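Local coordinates for protein uncharacterized aldehyde dehydrogenase AldY (Bacillus subtilis, PDB 4DNG) that probably oxidises aldehydes to carboxylates with NAD+ as hydride acceptor, and may contribute to protecting cells against stress from ethanol and related compounds, at residues Ser20-Asp25 with Ala38-Gly43; Gln73-Tyr78 with Glu195-Pro200. One frame throughout, in Å; residues are numbered along the deposited sequence.

Contact 1: residues Ser20-Asp25 with Ala38-Gly43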
loop_
_atom_site.group_PDB
_atom_site.type_symbol
_atom_site.label_atom_id
_atom_site.label_comp_id
_atom_site.label_asym_id
_atom_site.label_seq_id
_atom_site.Cartn_x
_atom_site.Cartn_y
_atom_site.Cartn_z
ATOM N N SER A 20 10.668 -16.434 28.692
ATOM C CA SER A 20 9.332 -17.029 28.739
ATOM C C SER A 20 9.295 -18.343 29.496
ATOM O O SER A 20 8.218 -18.848 29.803
ATOM C CB SER A 20 8.828 -17.280 27.322
ATOM O OG SER A 20 9.154 -18.594 26.885
ATOM N N GLY A 21 10.471 -18.903 29.762
ATOM C CA GLY A 21 10.595 -20.210 30.386
ATOM C C GLY A 21 10.703 -21.336 29.374
ATOM O O GLY A 21 11.299 -22.372 29.649
ATOM N N ARG A 22 10.137 -21.124 28.194
ATOM C CA ARG A 22 9.991 -22.185 27.198
ATOM C C ARG A 22 11.205 -22.207 26.289
ATOM O O ARG A 22 11.879 -21.188 26.107
ATOM C CB ARG A 22 8.707 -21.983 26.357
ATOM C CG ARG A 22 7.395 -22.341 27.062
ATOM C CD ARG A 22 6.286 -22.713 26.060
ATOM N NE ARG A 22 6.016 -21.567 25.220
ATOM C CZ ARG A 22 6.074 -21.539 23.900
ATOM N NH1 ARG A 22 6.305 -22.643 23.189
ATOM N NH2 ARG A 22 5.843 -20.380 23.297
ATOM N N THR A 23 11.488 -23.370 25.717
ATOM C CA THR A 23 12.605 -23.493 24.797
ATOM C C THR A 23 12.234 -24.415 23.651
ATOM O O THR A 23 11.292 -25.198 23.752
ATOM C CB THR A 23 13.840 -24.091 25.460
ATOM O OG1 THR A 23 13.572 -25.459 25.737
ATOM C CG2 THR A 23 14.187 -23.372 26.764
ATOM N N GLU A 24 12.983 -24.312 22.560
ATOM C CA GLU A 24 12.789 -25.170 21.422
ATOM C C GLU A 24 14.117 -25.614 20.868
ATOM O O GLU A 24 15.034 -24.807 20.685
ATOM C CB GLU A 24 12.032 -24.436 20.332
ATOM C CG GLU A 24 11.837 -25.289 19.094
ATOM C CD GLU A 24 10.506 -25.054 18.427
ATOM O OE1 GLU A 24 9.667 -24.320 18.997
ATOM O OE2 GLU A 24 10.292 -25.617 17.332
ATOM N N ASP A 25 14.206 -26.907 20.591
ATOM C CA ASP A 25 15.360 -27.454 19.931
ATOM C C ASP A 25 15.289 -27.173 18.434
ATOM O O ASP A 25 14.285 -27.509 17.764
ATOM C CB ASP A 25 15.430 -28.952 20.207
ATOM C CG ASP A 25 15.662 -29.261 21.671
ATOM O OD1 ASP A 25 15.966 -28.322 22.449
ATOM O OD2 ASP A 25 15.534 -30.442 22.048
ATOM N N ALA A 38 17.031 -23.073 21.803
ATOM C CA ALA A 38 16.865 -21.640 21.914
ATOM C C ALA A 38 15.729 -21.345 22.868
ATOM O O ALA A 38 14.659 -21.968 22.785
ATOM C CB ALA A 38 16.607 -21.017 20.551
ATOM N N SER A 39 15.982 -20.409 23.775
ATOM C CA SER A 39 14.972 -19.901 24.695
ATOM C C SER A 39 14.109 -18.868 23.976
ATOM O O SER A 39 14.624 -18.017 23.235
ATOM C CB SER A 39 15.636 -19.258 25.903
ATOM O OG SER A 39 16.355 -18.114 25.499
ATOM N N LEU A 40 12.804 -18.945 24.223
ATOM C CA LEU A 40 11.811 -18.161 23.508
ATOM C C LEU A 40 11.558 -16.842 24.220
ATOM O O LEU A 40 11.265 -16.818 25.411
ATOM C CB LEU A 40 10.512 -18.964 23.405
ATOM C CG LEU A 40 10.708 -20.300 22.685
ATOM C CD1 LEU A 40 9.403 -21.085 22.575
ATOM C CD2 LEU A 40 11.314 -20.033 21.311
ATOM N N ALA A 41 11.666 -15.745 23.485
ATOM C CA ALA A 41 11.459 -14.418 24.051
ATOM C C ALA A 41 9.962 -14.153 24.251
ATOM O O ALA A 41 9.125 -14.827 23.645
ATOM C CB ALA A 41 12.073 -13.376 23.139
ATOM N N THR A 42 9.622 -13.170 25.084
ATOM C CA THR A 42 8.220 -12.955 25.470
ATOM C C THR A 42 7.597 -11.778 24.780
ATOM O O THR A 42 8.308 -10.887 24.277
ATOM C CB THR A 42 8.071 -12.617 26.963
ATOM O OG1 THR A 42 8.584 -11.302 27.192
ATOM C CG2 THR A 42 8.812 -13.611 27.819
ATOM N N GLY A 43 6.263 -11.752 24.809
ATOM C CA GLY A 43 5.508 -10.540 24.463
ATOM C C GLY A 43 6.126 -9.251 24.990
ATOM O O GLY A 43 6.369 -8.313 24.219
#

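Contact 2: residues Gln73-Tyr78 with Glu195-Pro200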
loop_
_atom_site.group_PDB
_atom_site.type_symbol
_atom_site.label_atom_id
_atom_site.label_comp_id
_atom_site.label_asym_id
_atom_site.label_seq_id
_atom_site.Cartn_x
_atom_site.Cartn_y
_atom_site.Cartn_z
ATOM N N GLN A 73 29.023 -2.847 3.803
ATOM C CA GLN A 73 30.250 -3.430 3.283
ATOM C C GLN A 73 30.794 -4.450 4.269
ATOM O O GLN A 73 30.993 -5.608 3.904
ATOM C CB GLN A 73 31.296 -2.353 2.980
ATOM C CG GLN A 73 31.238 -1.792 1.568
ATOM C CD GLN A 73 32.087 -2.575 0.583
ATOM O OE1 GLN A 73 31.692 -3.637 0.094
ATOM N NE2 GLN A 73 33.266 -2.040 0.275
ATOM N N LYS A 74 31.001 -4.038 5.522
ATOM C CA LYS A 74 31.540 -4.956 6.528
ATOM C C LYS A 74 30.597 -6.139 6.727
ATOM O O LYS A 74 31.053 -7.270 6.857
ATOM C CB LYS A 74 31.838 -4.232 7.833
ATOM C CG LYS A 74 32.862 -3.108 7.678
ATOM C CD LYS A 74 33.555 -2.779 8.985
ATOM C CE LYS A 74 34.568 -1.657 8.803
ATOM N NZ LYS A 74 33.946 -0.301 8.840
ATOM N N ALA A 75 29.285 -5.871 6.693
ATOM C CA ALA A 75 28.260 -6.919 6.724
ATOM C C ALA A 75 28.397 -7.918 5.549
ATOM O O ALA A 75 28.606 -9.107 5.783
ATOM C CB ALA A 75 26.859 -6.314 6.781
ATOM N N ARG A 76 28.320 -7.443 4.303
ATOM C CA ARG A 76 28.560 -8.323 3.162
ATOM C C ARG A 76 29.927 -8.996 3.255
ATOM O O ARG A 76 30.090 -10.139 2.829
ATOM C CB ARG A 76 28.388 -7.589 1.819
ATOM C CG ARG A 76 29.626 -6.900 1.261
ATOM C CD ARG A 76 30.448 -7.820 0.377
ATOM N NE ARG A 76 29.904 -7.936 -0.976
ATOM C CZ ARG A 76 30.401 -8.744 -1.912
ATOM N NH1 ARG A 76 29.859 -8.773 -3.123
ATOM N NH2 ARG A 76 31.443 -9.522 -1.639
ATOM N N GLY A 77 30.897 -8.276 3.817
ATOM C CA GLY A 77 32.252 -8.796 3.990
ATOM C C GLY A 77 32.293 -9.962 4.953
ATOM O O GLY A 77 32.920 -10.982 4.668
ATOM N N TYR A 78 31.615 -9.813 6.093
ATOM C CA TYR A 78 31.485 -10.903 7.059
ATOM C C TYR A 78 30.908 -12.174 6.407
ATOM O O TYR A 78 31.384 -13.289 6.666
ATOM C CB TYR A 78 30.623 -10.482 8.266
ATOM C CG TYR A 78 30.497 -11.550 9.332
ATOM C CD1 TYR A 78 29.497 -12.536 9.264
ATOM C CD2 TYR A 78 31.392 -11.592 10.396
ATOM C CE1 TYR A 78 29.405 -13.530 10.237
ATOM C CE2 TYR A 78 31.302 -12.564 11.380
ATOM C CZ TYR A 78 30.317 -13.526 11.303
ATOM O OH TYR A 78 30.266 -14.474 12.298
ATOM N N GLU A 195 26.445 -6.745 13.619
ATOM C CA GLU A 195 27.183 -6.428 14.818
ATOM C C GLU A 195 28.658 -6.295 14.441
ATOM O O GLU A 195 29.325 -5.312 14.798
ATOM C CB GLU A 195 26.983 -7.499 15.897
ATOM C CG GLU A 195 28.154 -7.575 16.880
ATOM C CD GLU A 195 27.901 -8.504 18.035
ATOM O OE1 GLU A 195 27.635 -9.692 17.778
ATOM O OE2 GLU A 195 27.988 -8.044 19.197
ATOM N N HIS A 196 29.166 -7.276 13.703
ATOM C CA HIS A 196 30.548 -7.224 13.242
ATOM C C HIS A 196 30.809 -5.901 12.565
ATOM O O HIS A 196 31.902 -5.359 12.642
ATOM C CB HIS A 196 30.800 -8.386 12.295
ATOM C CG HIS A 196 32.178 -8.399 11.700
ATOM N ND1 HIS A 196 33.246 -8.902 12.354
ATOM C CD2 HIS A 196 32.643 -7.949 10.466
ATOM C CE1 HIS A 196 34.332 -8.785 11.579
ATOM N NE2 HIS A 196 33.962 -8.201 10.422
ATOM N N ALA A 197 29.780 -5.354 11.926
ATOM C CA ALA A 197 29.917 -4.176 11.085
ATOM C C ALA A 197 29.750 -2.853 11.839
ATOM O O ALA A 197 29.710 -1.781 11.226
ATOM C CB ALA A 197 28.935 -4.256 9.914
ATOM N N GLY A 198 29.666 -2.919 13.164
ATOM C CA GLY A 198 29.503 -1.713 13.996
ATOM C C GLY A 198 28.171 -0.991 13.796
ATOM O O GLY A 198 28.087 0.235 13.980
ATOM N N LEU A 199 27.127 -1.731 13.413
ATOM C CA LEU A 199 25.785 -1.145 13.362
ATOM C C LEU A 199 25.375 -0.796 14.794
ATOM O O LEU A 199 25.450 -1.650 15.678
ATOM C CB LEU A 199 24.779 -2.111 12.725
ATOM C CG LEU A 199 23.302 -1.730 12.692
ATOM C CD1 LEU A 199 23.012 -0.786 11.535
ATOM C CD2 LEU A 199 22.434 -2.974 12.582
ATOM N N PRO A 200 24.949 0.458 15.029
ATOM C CA PRO A 200 24.497 0.909 16.362
ATOM C C PRO A 200 23.453 -0.017 17.014
ATOM O O PRO A 200 22.587 -0.585 16.324
ATOM C CB PRO A 200 23.876 2.283 16.068
ATOM C CG PRO A 200 24.608 2.761 14.855
ATOM C CD PRO A 200 24.780 1.517 14.015
#

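Contact 1: residues Ser20-Asp25 with Ala38-Gly43
Leu40 lays its CD1 methyl over one face of the Arg22 guanidinium, off-centre and 3.5 Å from NH1. The two side chains slant across each other. The Leu40 CG is anti to its carbonyl carbon (chi1 -59°), which directs the branched end at Arg22. Two salt bridges also hold the guanidinium: NE pairs with Glu213 and NH2 with Asp210. These anchor the contact to helix 211-214 and the loop before it. The backbones form an antiparallel beta hairpin of strands 23-27 and 34-39. Glu24 and Ala38 are a hydrogen-bonded pair, with N to O distances of 2.9 Å from Glu24 N to Ala38 O and from Ala38 N to Glu24 O. Thr23 and Ser39 are the non-hydrogen-bonded pair. Leu40 N then donates to Arg22 O at 3.1 Å, nearly straight at 168°. Beyond the strands, Ser20 OG accepts from Arg22 N at 3.0 Å, an ST turn. The same OG reaches Leu40 O in a weak bond. With an alanine in place of Ser20 the hydroxyl is gone; Arg22 N would probably lose its mate in the turn, and Leu40 O one of its weak bonds. Thr42 CG2 packs 3.5 Å from Ser20 N, just before helix 43-60 begins.

Contact 2: residues Gln73-Tyr78 with Glu195-Pro200
Tyr78 and His196 lie obliquely to each other, with ring planes at 51° and centroids 5.1 Å apart. Tyr78 CD2 sits over one face of the imidazole, 3.5 Å from His196 CG and nearer to that atom than to the other ring atoms. His196 CB lies beside the same tyrosine carbon. The Tyr78 CB also comes near His196 CD2, at 3.9 Å. Both side chains leave their backbones in the same way: each CG is anti to its own backbone N, with chi1 -178° in Tyr78 and 177° in His196. This turns both rings into the gap between the two segments. At the edge of the imidazole, near its plane, lies Lys74 O, 4.0 Å from His196 CD2. That carbonyl is already used within its helix, where it accepts from Tyr78 N.

One turn earlier on the same helix the packing is aliphatic. Ala197 CB meets Lys74 CB at 3.6 Å and lies as close to Ala75 N. The small methyl lets the two backbones approach, and the CA atoms of Lys74 and Ala197 are 4.9 Å apart.

Ala197 is where helix 183-196 gives out. Gly198, with positive phi, is the C-prime residue of a Schellman motif: Leu199 N bonds back to Phe194 O, and Gly198 N to Glu195 O at 2.9 Å. The contact therefore sets a helix C-terminus against the side of helix 65-81. Tyr78 OH also bonds Lys192 of helix 183-196, and Ala75 touches Phe194 there. Arg76 of helix 65-81 is directed instead to helix 98-118, where it pairs with Asp113.

Contact 1 and contact 2 follow one another along the chain. The hairpin of contact 1 is complete before helix 65-81 of contact 2 begins, and helix 43-60 lies between them in sequence. Their centres are 27 Å apart and their nearest atoms about 16 Å, so they do not touch. Helix 43-60 links them in space as well: it starts right after Thr42 of contact 1, and its Trp60 packs against Leu199 and Pro200 of the 195-200 segment. Both lie away from the predicted active site, of which Glu253 is modelled and Cys287 is not, and from the probable NAD+ site at Gly231-Gly236. They are structural packing in the aldehyde dehydrogenase fold.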